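Local coordinates for protein pyruvate synthase subunit porC (Thermotoga maritima MSB8, PDB 2RAA) that forms the gamma chain of pyruvate synthase, the heterotetrameric enzyme that converts pyruvate and CoA to acetyl-CoA and CO2 while reducing ferredoxin, at residues 22-27 with 33-38; 37-42 with 67-72; 86-91 with 102-107. All blocks are in the same frame, centred on the assembly; numbering follows the deposited sequence.

Contact 1 of 3, residues 22-27 with 33-38. With SO4 (sulfate ion), chain B.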
loop_
_atom_site.group_PDB
_atom_site.type_symbol
_atom_site.label_atom_id
_atom_site.label_comp_id
_atom_site.label_asym_id
_atom_site.label_seq_id
_atom_site.Cartn_x
_atom_site.Cartn_y
_atom_site.Cartn_z
ATOM N N ILE A 22 -8.483 2.577 -3.661
ATOM C CA ILE A 22 -7.051 2.416 -3.695
ATOM C C ILE A 22 -6.649 1.354 -4.725
ATOM O O ILE A 22 -7.224 0.291 -4.757
ATOM C CB ILE A 22 -6.573 1.907 -2.342
ATOM C CG1 ILE A 22 -6.982 2.911 -1.229
ATOM C CG2 ILE A 22 -5.059 1.684 -2.388
ATOM C CD1 ILE A 22 -7.200 2.276 0.118
ATOM N N ARG A 23 -5.666 1.634 -5.566
ATOM C CA ARG A 23 -5.249 0.667 -6.580
ATOM C C ARG A 23 -3.780 0.387 -6.372
ATOM O O ARG A 23 -2.989 1.298 -6.298
ATOM C CB ARG A 23 -5.467 1.200 -7.984
ATOM C CG ARG A 23 -5.083 0.202 -9.088
ATOM C CD ARG A 23 -5.446 0.790 -10.446
ATOM N NE ARG A 23 -4.558 1.877 -10.806
ATOM C CZ ARG A 23 -4.833 2.820 -11.695
ATOM N NH1 ARG A 23 -6.008 2.876 -12.318
ATOM N NH2 ARG A 23 -3.921 3.737 -11.932
ATOM N N TRP A 24 -3.439 -0.880 -6.270
ATOM C CA TRP A 24 -2.081 -1.279 -5.935
ATOM C C TRP A 24 -1.434 -1.815 -7.146
ATOM O O TRP A 24 -2.103 -2.517 -7.910
ATOM C CB TRP A 24 -2.076 -2.467 -4.968
ATOM C CG TRP A 24 -2.708 -2.227 -3.696
ATOM C CD1 TRP A 24 -4.029 -2.104 -3.477
ATOM C CD2 TRP A 24 -2.065 -2.157 -2.408
ATOM N NE1 TRP A 24 -4.268 -1.941 -2.139
ATOM C CE2 TRP A 24 -3.077 -1.928 -1.463
ATOM C CE3 TRP A 24 -0.735 -2.219 -1.979
ATOM C CZ2 TRP A 24 -2.810 -1.769 -0.100
ATOM C CZ3 TRP A 24 -0.455 -2.066 -0.628
ATOM C CH2 TRP A 24 -1.482 -1.835 0.299
ATOM N N HIS A 25 -0.121 -1.590 -7.268
ATOM C CA HIS A 25 0.673 -2.158 -8.356
ATOM C C HIS A 25 1.908 -2.805 -7.763
ATOM O O HIS A 25 2.667 -2.179 -7.047
ATOM C CB HIS A 25 1.077 -1.100 -9.352
ATOM C CG HIS A 25 -0.087 -0.441 -10.009
ATOM N ND1 HIS A 25 -0.532 -0.800 -11.263
ATOM C CD2 HIS A 25 -0.918 0.536 -9.572
ATOM C CE1 HIS A 25 -1.581 -0.058 -11.577
ATOM N NE2 HIS A 25 -1.841 0.755 -10.566
ATOM N N GLY A 26 2.072 -4.079 -8.060
ATOM C CA GLY A 26 3.193 -4.849 -7.608
ATOM C C GLY A 26 3.328 -5.995 -8.585
ATOM O O GLY A 26 2.559 -6.090 -9.539
ATOM N N ARG A 27 4.318 -6.841 -8.332
ATOM C CA ARG A 27 4.582 -8.037 -9.122
ATOM C C ARG A 27 4.224 -9.250 -8.268
ATOM O O ARG A 27 4.415 -9.230 -7.029
ATOM C CB ARG A 27 6.075 -8.133 -9.469
ATOM C CG ARG A 27 6.663 -6.990 -10.303
ATOM C CD ARG A 27 8.173 -7.208 -10.627
ATOM N NE ARG A 27 8.723 -6.102 -11.423
ATOM C CZ ARG A 27 8.515 -5.938 -12.731
ATOM N NH1 ARG A 27 7.786 -6.797 -13.434
ATOM N NH2 ARG A 27 9.037 -4.899 -13.354
ATOM N N LYS A 33 -1.638 -8.456 -3.013
ATOM C CA LYS A 33 -2.949 -9.068 -2.762
ATOM C C LYS A 33 -3.187 -9.219 -1.258
ATOM O O LYS A 33 -4.244 -8.834 -0.738
ATOM C CB LYS A 33 -3.095 -10.410 -3.506
ATOM C CG LYS A 33 -4.347 -11.281 -3.128
ATOM C CD LYS A 33 -4.343 -12.693 -3.779
ATOM N N SER A 34 -2.204 -9.738 -0.534
ATOM C CA SER A 34 -2.367 -9.895 0.913
ATOM C C SER A 34 -2.535 -8.572 1.640
ATOM O O SER A 34 -3.330 -8.485 2.576
ATOM C CB SER A 34 -1.185 -10.671 1.511
ATOM O OG SER A 34 0.034 -10.172 1.000
ATOM N N ALA A 35 -1.803 -7.537 1.215
ATOM C CA ALA A 35 -1.851 -6.232 1.877
ATOM C C ALA A 35 -3.226 -5.611 1.674
ATOM O O ALA A 35 -3.832 -5.056 2.602
ATOM C CB ALA A 35 -0.749 -5.327 1.329
ATOM N N SER A 36 -3.687 -5.709 0.433
ATOM C CA SER A 36 -5.011 -5.344 0.029
ATOM C C SER A 36 -6.053 -6.080 0.893
ATOM O O SER A 36 -6.952 -5.453 1.468
ATOM C CB SER A 36 -5.165 -5.696 -1.435
ATOM O OG SER A 36 -6.472 -5.453 -1.852
ATOM N N GLN A 37 -5.917 -7.398 1.025
ATOM C CA GLN A 37 -6.853 -8.160 1.846
ATOM C C GLN A 37 -6.893 -7.647 3.251
ATOM O O GLN A 37 -7.964 -7.412 3.799
ATOM C CB GLN A 37 -6.508 -9.648 1.874
ATOM C CG GLN A 37 -7.017 -10.416 0.646
ATOM C CD GLN A 37 -8.521 -10.642 0.714
ATOM O OE1 GLN A 37 -9.016 -11.376 1.599
ATOM N NE2 GLN A 37 -9.265 -10.003 -0.208
HETATM N N MSE A 38 -5.716 -7.441 3.819
HETATM C CA MSE A 38 -5.557 -7.054 5.221
HETATM C C MSE A 38 -6.180 -5.711 5.538
HETATM O O MSE A 38 -6.778 -5.495 6.598
HETATM C CB MSE A 38 -4.055 -7.015 5.534
HETATM C CG MSE A 38 -3.726 -7.232 6.982
HETATM SE SE MSE A 38 -1.821 -7.163 7.347
HETATM C CE MSE A 38 -0.979 -7.813 5.680
HETATM S S SO4 B . 0.794 -11.200 -4.460
HETATM O O1 SO4 B . 0.646 -9.877 -5.035
HETATM O O2 SO4 B . 2.230 -11.394 -4.252
HETATM O O3 SO4 B . 0.192 -11.288 -3.126
HETATM O O4 SO4 B . 0.182 -12.113 -5.413
#

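Contact 2 of 3, residues 37-42 with 67-72. With SO4 (sulfate ion), chain C.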
loop_
_atom_site.group_PDB
_atom_site.type_symbol
_atom_site.label_atom_id
_atom_site.label_comp_id
_atom_site.label_asym_id
_atom_site.label_seq_id
_atom_site.Cartn_x
_atom_site.Cartn_y
_atom_site.Cartn_z
ATOM N N GLN A 37 -5.917 -7.398 1.025
ATOM C CA GLN A 37 -6.853 -8.160 1.846
ATOM C C GLN A 37 -6.893 -7.647 3.251
ATOM O O GLN A 37 -7.964 -7.412 3.799
ATOM C CB GLN A 37 -6.508 -9.648 1.874
ATOM C CG GLN A 37 -7.017 -10.416 0.646
ATOM C CD GLN A 37 -8.521 -10.642 0.714
ATOM O OE1 GLN A 37 -9.016 -11.376 1.599
ATOM N NE2 GLN A 37 -9.265 -10.003 -0.208
HETATM N N MSE A 38 -5.716 -7.441 3.819
HETATM C CA MSE A 38 -5.557 -7.054 5.221
HETATM C C MSE A 38 -6.180 -5.711 5.538
HETATM O O MSE A 38 -6.778 -5.495 6.598
HETATM C CB MSE A 38 -4.055 -7.015 5.534
HETATM C CG MSE A 38 -3.726 -7.232 6.982
HETATM SE SE MSE A 38 -1.821 -7.163 7.347
HETATM C CE MSE A 38 -0.979 -7.813 5.680
ATOM N N LEU A 39 -6.050 -4.797 4.587
ATOM C CA LEU A 39 -6.601 -3.494 4.751
ATOM C C LEU A 39 -8.112 -3.687 4.781
ATOM O O LEU A 39 -8.783 -3.258 5.709
ATOM C CB LEU A 39 -6.168 -2.620 3.588
ATOM C CG LEU A 39 -6.850 -1.277 3.540
ATOM C CD1 LEU A 39 -6.628 -0.548 4.869
ATOM C CD2 LEU A 39 -6.290 -0.524 2.350
ATOM N N ALA A 40 -8.631 -4.388 3.769
ATOM C CA ALA A 40 -10.061 -4.693 3.682
ATOM C C ALA A 40 -10.519 -5.347 4.990
ATOM O O ALA A 40 -11.479 -4.907 5.633
ATOM C CB ALA A 40 -10.355 -5.617 2.442
ATOM N N GLU A 41 -9.818 -6.387 5.396
ATOM C CA GLU A 41 -10.172 -7.062 6.672
ATOM C C GLU A 41 -10.211 -6.112 7.850
ATOM O O GLU A 41 -11.112 -6.198 8.674
ATOM C CB GLU A 41 -9.280 -8.276 6.916
ATOM C CG GLU A 41 -9.870 -9.503 6.267
ATOM C CD GLU A 41 -8.890 -10.616 5.998
ATOM O OE1 GLU A 41 -7.732 -10.559 6.493
ATOM O OE2 GLU A 41 -9.305 -11.553 5.264
ATOM N N ALA A 42 -9.292 -5.159 7.900
ATOM C CA ALA A 42 -9.276 -4.142 8.971
ATOM C C ALA A 42 -10.511 -3.277 8.965
ATOM O O ALA A 42 -11.084 -2.978 10.019
ATOM C CB ALA A 42 -8.092 -3.262 8.793
ATOM N N ALA A 67 -4.022 -4.982 -7.380
ATOM C CA ALA A 67 -5.014 -5.352 -6.380
ATOM C C ALA A 67 -5.829 -4.054 -6.201
ATOM O O ALA A 67 -5.399 -3.021 -6.673
ATOM C CB ALA A 67 -4.365 -5.796 -5.086
ATOM N N PHE A 68 -6.987 -4.098 -5.548
ATOM C CA PHE A 68 -7.862 -2.959 -5.428
ATOM C C PHE A 68 -8.560 -2.998 -4.107
ATOM O O PHE A 68 -8.865 -4.052 -3.655
ATOM C CB PHE A 68 -8.960 -3.074 -6.498
ATOM C CG PHE A 68 -8.422 -3.199 -7.906
ATOM C CD1 PHE A 68 -8.113 -4.429 -8.449
ATOM C CD2 PHE A 68 -8.223 -2.079 -8.692
ATOM C CE1 PHE A 68 -7.596 -4.512 -9.741
ATOM C CE2 PHE A 68 -7.713 -2.185 -9.980
ATOM C CZ PHE A 68 -7.394 -3.373 -10.485
ATOM N N ASN A 69 -8.814 -1.848 -3.490
ATOM C CA ASN A 69 -9.680 -1.757 -2.323
ATOM C C ASN A 69 -10.694 -0.673 -2.586
ATOM O O ASN A 69 -10.347 0.371 -3.163
ATOM C CB ASN A 69 -8.954 -1.370 -1.033
ATOM C CG ASN A 69 -8.004 -2.434 -0.549
ATOM O OD1 ASN A 69 -6.858 -2.374 -0.883
ATOM N ND2 ASN A 69 -8.473 -3.393 0.250
ATOM N N ARG A 70 -11.933 -0.953 -2.176
ATOM C CA ARG A 70 -12.976 0.040 -2.046
ATOM C C ARG A 70 -13.413 -0.082 -0.622
ATOM O O ARG A 70 -13.608 -1.200 -0.123
ATOM C CB ARG A 70 -14.131 -0.227 -2.967
ATOM C CG ARG A 70 -13.720 -0.200 -4.438
ATOM C CD ARG A 70 -14.951 -0.051 -5.318
ATOM N NE ARG A 70 -14.621 0.279 -6.703
ATOM C CZ ARG A 70 -14.530 -0.600 -7.703
ATOM N NH1 ARG A 70 -14.744 -1.906 -7.518
ATOM N NH2 ARG A 70 -14.216 -0.174 -8.921
ATOM N N ILE A 71 -13.427 1.051 0.068
ATOM C CA ILE A 71 -13.797 1.093 1.482
ATOM C C ILE A 71 -14.849 2.211 1.607
ATOM O O ILE A 71 -14.576 3.316 1.228
ATOM C CB ILE A 71 -12.603 1.390 2.331
ATOM C CG1 ILE A 71 -11.615 0.217 2.257
ATOM C CG2 ILE A 71 -13.058 1.632 3.751
ATOM C CD1 ILE A 71 -10.262 0.543 2.692
ATOM N N GLY A 72 -16.051 1.889 2.070
ATOM C CA GLY A 72 -17.172 2.850 2.079
ATOM C C GLY A 72 -16.848 3.912 3.071
ATOM O O GLY A 72 -16.252 3.626 4.124
HETATM S S SO4 C . -13.915 3.386 -10.366
HETATM O O1 SO4 C . -14.611 4.310 -11.253
HETATM O O2 SO4 C . -12.623 4.009 -10.029
HETATM O O3 SO4 C . -14.744 3.214 -9.175
HETATM O O4 SO4 C . -13.718 2.116 -11.077
#

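Contact 3 of 3, residues 86-91 with 102-107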
loop_
_atom_site.group_PDB
_atom_site.type_symbol
_atom_site.label_atom_id
_atom_site.label_comp_id
_atom_site.label_asym_id
_atom_site.label_seq_id
_atom_site.Cartn_x
_atom_site.Cartn_y
_atom_site.Cartn_z
ATOM N N ASP A 86 -8.456 6.947 -5.659
ATOM C CA ASP A 86 -8.091 8.058 -4.795
ATOM C C ASP A 86 -6.613 7.979 -4.447
ATOM O O ASP A 86 -5.999 9.013 -4.150
ATOM C CB ASP A 86 -8.929 8.011 -3.519
ATOM C CG ASP A 86 -10.426 8.255 -3.792
ATOM O OD1 ASP A 86 -10.767 9.350 -4.282
ATOM O OD2 ASP A 86 -11.260 7.361 -3.506
ATOM N N VAL A 87 -6.048 6.766 -4.521
ATOM C CA VAL A 87 -4.644 6.538 -4.185
ATOM C C VAL A 87 -4.122 5.417 -5.018
ATOM O O VAL A 87 -4.808 4.435 -5.204
ATOM C CB VAL A 87 -4.451 6.088 -2.689
ATOM C CG1 VAL A 87 -2.983 5.830 -2.356
ATOM C CG2 VAL A 87 -5.023 7.162 -1.719
ATOM N N VAL A 88 -2.907 5.576 -5.522
ATOM C CA VAL A 88 -2.207 4.542 -6.294
ATOM C C VAL A 88 -0.986 4.222 -5.482
ATOM O O VAL A 88 -0.288 5.127 -5.043
ATOM C CB VAL A 88 -1.836 5.020 -7.748
ATOM C CG1 VAL A 88 -0.906 4.050 -8.423
ATOM C CG2 VAL A 88 -3.120 5.198 -8.604
ATOM N N VAL A 89 -0.749 2.924 -5.283
ATOM C CA VAL A 89 0.304 2.417 -4.421
ATOM C C VAL A 89 1.179 1.537 -5.279
ATOM O O VAL A 89 0.701 0.595 -5.879
ATOM C CB VAL A 89 -0.266 1.564 -3.263
ATOM C CG1 VAL A 89 0.834 1.018 -2.402
ATOM C CG2 VAL A 89 -1.242 2.363 -2.430
ATOM N N VAL A 90 2.456 1.868 -5.379
ATOM C CA VAL A 90 3.364 1.133 -6.248
ATOM C C VAL A 90 4.442 0.544 -5.355
ATOM O O VAL A 90 5.305 1.239 -4.871
ATOM C CB VAL A 90 3.935 2.055 -7.365
ATOM C CG1 VAL A 90 4.994 1.345 -8.179
ATOM C CG2 VAL A 90 2.794 2.536 -8.274
ATOM N N ILE A 91 4.381 -0.754 -5.133
ATOM C CA ILE A 91 5.277 -1.375 -4.194
ATOM C C ILE A 91 6.566 -1.840 -4.846
ATOM O O ILE A 91 7.443 -2.386 -4.144
ATOM C CB ILE A 91 4.587 -2.540 -3.395
ATOM C CG1 ILE A 91 4.316 -3.765 -4.255
ATOM C CG2 ILE A 91 3.295 -2.054 -2.740
ATOM C CD1 ILE A 91 3.827 -4.924 -3.445
ATOM N N GLU A 102 -2.985 6.344 -14.412
ATOM C CA GLU A 102 -4.246 6.589 -15.093
ATOM C C GLU A 102 -5.418 6.648 -14.128
ATOM O O GLU A 102 -5.561 5.784 -13.272
ATOM C CB GLU A 102 -4.499 5.510 -16.146
ATOM C CG GLU A 102 -3.675 5.724 -17.410
ATOM C CD GLU A 102 -4.037 4.760 -18.534
ATOM O OE1 GLU A 102 -4.426 3.608 -18.228
ATOM O OE2 GLU A 102 -3.912 5.157 -19.723
ATOM N N GLY A 103 -6.257 7.671 -14.263
ATOM C CA GLY A 103 -7.429 7.829 -13.400
ATOM C C GLY A 103 -7.161 8.495 -12.059
ATOM O O GLY A 103 -8.103 8.809 -11.312
ATOM N N LEU A 104 -5.885 8.737 -11.756
ATOM C CA LEU A 104 -5.515 9.374 -10.495
ATOM C C LEU A 104 -5.706 10.885 -10.592
ATOM O O LEU A 104 -5.048 11.583 -11.377
ATOM C CB LEU A 104 -4.072 9.019 -10.078
ATOM C CG LEU A 104 -3.585 9.461 -8.680
ATOM C CD1 LEU A 104 -4.462 8.948 -7.518
ATOM C CD2 LEU A 104 -2.151 9.021 -8.488
ATOM N N SER A 105 -6.622 11.377 -9.780
ATOM C CA SER A 105 -6.884 12.801 -9.704
ATOM C C SER A 105 -5.659 13.555 -9.241
ATOM O O SER A 105 -4.679 12.961 -8.813
ATOM C CB SER A 105 -8.010 13.062 -8.710
ATOM O OG SER A 105 -8.060 14.422 -8.350
ATOM N N GLU A 106 -5.745 14.875 -9.309
ATOM C CA GLU A 106 -4.685 15.732 -8.833
ATOM C C GLU A 106 -4.746 15.845 -7.311
ATOM O O GLU A 106 -3.686 15.906 -6.674
ATOM C CB GLU A 106 -4.740 17.109 -9.513
ATOM C CG GLU A 106 -4.421 17.066 -11.029
ATOM C CD GLU A 106 -2.931 16.870 -11.341
ATOM O OE1 GLU A 106 -2.168 17.865 -11.239
ATOM O OE2 GLU A 106 -2.543 15.733 -11.723
ATOM N N ASP A 107 -5.948 15.841 -6.713
ATOM C CA ASP A 107 -6.017 15.826 -5.228
ATOM C C ASP A 107 -5.810 14.412 -4.626
ATOM O O ASP A 107 -5.984 14.230 -3.432
ATOM C CB ASP A 107 -7.189 16.663 -4.567
ATOM C CG ASP A 107 -8.609 16.330 -5.083
ATOM O OD1 ASP A 107 -8.888 15.162 -5.424
ATOM O OD2 ASP A 107 -9.474 17.256 -5.099
#

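Contact 1 of 3, residues 22-27 with 33-38
One face of the Trp24 indole meets Ser36 of helix 33-38, CB and N both standing above it, while the Ala35 methyl comes in obliquely at CH2 and CZ3. Ser36 CB makes a CH-pi contact 4.3 Å from the centroid of the five-membered ring, 25° off its normal, and Ser36 N lies nearer the rim. Ala35 CB reaches Trp24 CH2 at 3.7 Å. The CB of Trp24 points toward the helix, and with CG anti to the carbonyl carbon (chi1 -61°) the indole is laid beside Ser36. NE1 donates a hydrogen bond to Asn69 OD1, which probably holds the rotation of the buried ring. A second flat group, the His25 imidazole, meets Arg23 at its edge: Arg23 NE donates to His25 NE2 at 2.9 Å, close to the ring plane, though the bond is bent at 132°. Where the helix begins, Lys33 N makes weak hydrogen bonds to O1 and O3 of a sulfate, probably from the crystallisation liquor, that also binds Gly29 N, Gly31 N and Tyr56 OH, an anion site at a glycine-containing turn that the helix amino end would probably reinforce. The contact thus joins strand 19-27 to helix 32-45, the first half of a beta-alpha-beta crossover; Val89 of strand 87-90 and Leu157 of helix 150-161 also pack against Trp24.

Contact 2 of 3, residues 37-42 with 67-72
Helix 37-42 runs nearly parallel to strand 67-72, their axes 8.7 Å apart at 12° and their CA atoms nearest at Ala40 and Asn69. Two successive helix residues meet the Asn69 amide at different atoms. The Ala40 methyl touches the nitrogen end, CB lying 3.6 Å from Asn69 ND2, while Leu39 brings a branch to the oxygen end, CD2 being 3.8 Å from Asn69 OD1. Neither is a hydrogen bond; the buried amide donates from ND2 to Ser36 O, one turn earlier on the helix, and its OD1 is engaged by the strand 19-27 indole. Its orientation is therefore set by two polar partners, and the apolar groups pack on an amide probably held against flipping. Ile71 points to the helix as well. CG1 anti to the carbonyl carbon (chi1 -67°) and an extended chi2 bring CD1 to 4.0 Å from Leu39 CG, the two side chains meeting at about a right angle. Arg70 belongs to the other face of the sheet, where NH2 makes weak hydrogen bonds to a sulfate, probably from the crystallisation liquor, at the guanidinium edge; Glu83 N and Asn84 N also bind it, and NH1 donates to Gln51 OE1. Helix 32-45 is the connection of a beta-alpha-beta crossover from strand 19-27 to the parallel strand 50-55 and lies over the antiparallel strand 64-72 between them. Leu39 is enclosed by Ile22 of strand 19-27 and by Leu154 and Leu157 of helix 150-161, and Ala40 rests on Ala52 of strand 50-55, outermost in this chain.

Contact 3 of 3, residues 86-91 with 102-107
Asp86, at the entry to strand 87-90, meets the Leu104 side chain with its backbone: Asp86 O lies 3.7 Å from Leu104 CD1. Its CB points away from the loop, and OD2 accepts a hydrogen bond from Glu21 N. The next peptide continues the same surface, Val87 N coming 4.0 Å from Leu104 CD1, whereas the Val87 side chain heads for the opposite face of the sheet and helix 150-161. Val88 points toward the loop. Its CG2, anti to the carbonyl carbon, packs 3.9 Å from Leu104 CD2; CD1 thus lies mainly on the Asp86-Val87 peptide and CD2 on Val88. Leu104 gets there because its CG swings anti to the backbone N (chi1 -172°). Before it, Gly103 turns the loop at a phi of 83°, where a CB would be jammed against the carbonyl oxygen of Glu102; after it, Ser105 OG accepts from Asp107 N at 3.0 Å in an ST turn. Shortening Leu104 to an alanine would probably take the leucine methyls from Val88 CG2 and open a gap over the Asp86-Val87 peptide. Between the two segments no hydrogen bond is made and the contact is apolar, with Leu110 and Phe127 adding to the surroundings of Leu104; a polar tie of this loop to the sheet comes instead from Glu102 O, which accepts from Arg23 NH2 of strand 19-27.

From the N terminus, contact 1 closes the short turn between strand 19-27 and helix 32-45. Contact 2 opens on that same helix, sharing Gln37 and Met38 with contact 1, and closes a longer excursion through strand 50-55 to strand 64-72. Contact 3 follows in series and closes the loop that leaves strand 87-90; none of the three nests inside another. Contacts 1 and 2 adjoin through the shared helix and the bonds of Asn69 to Ser36 and Trp24. Strand 19-27 lies between strands 64-72 and 87-90 in the sheet, and backbone bonds from His25 to Val89 and Ile91 connect contacts 1 and 3. The first two contacts fasten the helix to one sheet face; contact 3 lays its loop on the other.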